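Local coordinates for protein iron-containing alcohol dehydrogenase (Ralstonia eutropha, PDB 3JZD) that probably reduces maleylacetate to 3-oxoadipate with NADH or NADPH, as a homodimeric member of the iron-containing alcohol dehydrogenase family, at residues Leu203-Pro208 and Arg220-Tyr225. Residues are numbered along the deposited sequence; the frame is centred on the assembly and turned at random.
Sequences LAAGIP and RSQCLY
C223 and Q222 pack against the bare backbone at G206, with L203, one turn earlier, laying CD2 against C223, in a helix-helix contact between consecutive helices 190-212 and 217-236 of the C-terminal helical part of the chain. The two segments run roughly antiparallel, their N-to-C directions 144° apart and their axes 8.2 Å apart at closest approach. The close approach is consistent with the lack of a side chain at G206, since a CB there would point into the C223 sulfur: this sulfur lies over the main chain, SG 3.6 Å from G206 C. With SG anti to its own carbonyl carbon (chi1 -66°), the thiol reaches straight across the interface. Q222 lies along the more solvent-exposed flank, beside A205. Its chain is fully extended (chi1 180°), carrying the amide to helix 190-212, where NE2 approaches G206 CA at 3.5 Å and OE1 meets A205 CB at 3.6 Å. No hydrogen bond crosses between the segments, so the amide contributes contact rather than a directional link. On the buried side the end of the L203 side chain comes nearer to the partner helix through CD2, 3.9 Å from C223 CB and 3.6 Å from C223 O; the same leucine also packs on A172, A175 and I176 of helix 165-182. C223 touches Y123, which follows the NAD-binding residues T121 and T122, and its side chain is about 11 Å from the bound dinucleotide. The arrangement is a glycine-mediated close approach within an antiparallel helical hairpin, part of the all-helical C-terminal domain that faces the nucleotide-binding domain across the cofactor cleft in iron-containing alcohol dehydrogenases.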
# COMPACT_ATOMS: atom_id res chain seq x y z
N LEU A 203 3.55 16.47 -2.73
CA LEU A 203 2.86 17.63 -3.35
C LEU A 203 3.33 18.96 -2.79
O LEU A 203 3.54 19.91 -3.51
CB LEU A 203 1.35 17.48 -3.22
CG LEU A 203 0.81 16.38 -4.15
CD1 LEU A 203 -0.43 15.68 -3.59
CD2 LEU A 203 0.58 16.92 -5.57
N ALA A 204 3.53 19.01 -1.49
CA ALA A 204 3.98 20.23 -0.86
C ALA A 204 5.32 20.66 -1.44
O ALA A 204 5.57 21.85 -1.54
CB ALA A 204 4.05 20.08 0.64
N ALA A 205 6.18 19.70 -1.79
CA ALA A 205 7.45 20.00 -2.43
C ALA A 205 7.29 20.19 -3.93
O ALA A 205 8.00 20.98 -4.55
CB ALA A 205 8.44 18.86 -2.20
N GLY A 206 6.41 19.42 -4.55
CA GLY A 206 6.21 19.52 -5.97
C GLY A 206 5.50 20.78 -6.47
O GLY A 206 5.77 21.24 -7.57
N ILE A 207 4.62 21.37 -5.67
CA ILE A 207 3.90 22.56 -6.12
C ILE A 207 4.88 23.68 -6.49
O ILE A 207 4.80 24.23 -7.60
CB ILE A 207 2.84 23.03 -5.09
CG1 ILE A 207 1.63 22.11 -5.16
CG2 ILE A 207 2.44 24.50 -5.37
CD1 ILE A 207 0.73 22.08 -3.91
N PRO A 208 5.82 24.00 -5.60
CA PRO A 208 6.71 25.08 -5.99
C PRO A 208 7.67 24.70 -7.09
O PRO A 208 8.04 25.55 -7.89
CB PRO A 208 7.43 25.47 -4.68
CG PRO A 208 7.14 24.41 -3.71
CD PRO A 208 5.88 23.72 -4.15
N ARG A 220 7.06 17.19 -12.05
CA ARG A 220 5.79 16.62 -12.45
C ARG A 220 5.60 15.19 -11.90
O ARG A 220 4.50 14.84 -11.48
CB ARG A 220 5.61 16.63 -13.97
CG ARG A 220 5.37 18.01 -14.65
CD ARG A 220 4.13 18.71 -14.12
NE ARG A 220 3.81 19.91 -14.88
CZ ARG A 220 2.69 20.62 -14.72
NH1 ARG A 220 1.80 20.28 -13.79
NH2 ARG A 220 2.46 21.68 -15.46
N SER A 221 6.65 14.36 -11.93
CA SER A 221 6.58 13.02 -11.38
C SER A 221 6.25 13.05 -9.89
O SER A 221 5.39 12.31 -9.41
CB SER A 221 7.90 12.29 -11.59
OG SER A 221 8.19 12.16 -12.96
N GLN A 222 6.89 13.92 -9.17
CA GLN A 222 6.66 14.03 -7.75
C GLN A 222 5.18 14.38 -7.45
O GLN A 222 4.58 13.78 -6.54
CB GLN A 222 7.61 15.07 -7.20
CG GLN A 222 7.48 15.29 -5.75
CD GLN A 222 8.57 16.22 -5.21
OE1 GLN A 222 9.13 15.93 -4.16
NE2 GLN A 222 8.88 17.31 -5.93
N CYS A 223 4.58 15.29 -8.22
CA CYS A 223 3.14 15.59 -8.02
C CYS A 223 2.22 14.43 -8.38
O CYS A 223 1.27 14.13 -7.69
CB CYS A 223 2.71 16.84 -8.81
SG CYS A 223 3.50 18.35 -8.24
N LEU A 224 2.53 13.74 -9.45
CA LEU A 224 1.67 12.66 -9.90
C LEU A 224 1.74 11.54 -8.86
O LEU A 224 0.72 10.93 -8.50
CB LEU A 224 2.10 12.26 -11.30
CG LEU A 224 1.11 11.76 -12.32
CD1 LEU A 224 -0.22 12.52 -12.28
CD2 LEU A 224 1.76 11.81 -13.73
N TYR A 225 2.93 11.27 -8.36
CA TYR A 225 3.12 10.27 -7.29
C TYR A 225 2.30 10.64 -6.02
O TYR A 225 1.62 9.81 -5.44
CB TYR A 225 4.60 10.22 -6.96
CG TYR A 225 4.95 9.46 -5.71
CD1 TYR A 225 4.72 8.09 -5.61
CD2 TYR A 225 5.59 10.09 -4.67
CE1 TYR A 225 5.06 7.40 -4.46
CE2 TYR A 225 5.94 9.41 -3.54
CZ TYR A 225 5.66 8.08 -3.44
OH TYR A 225 6.06 7.45 -2.30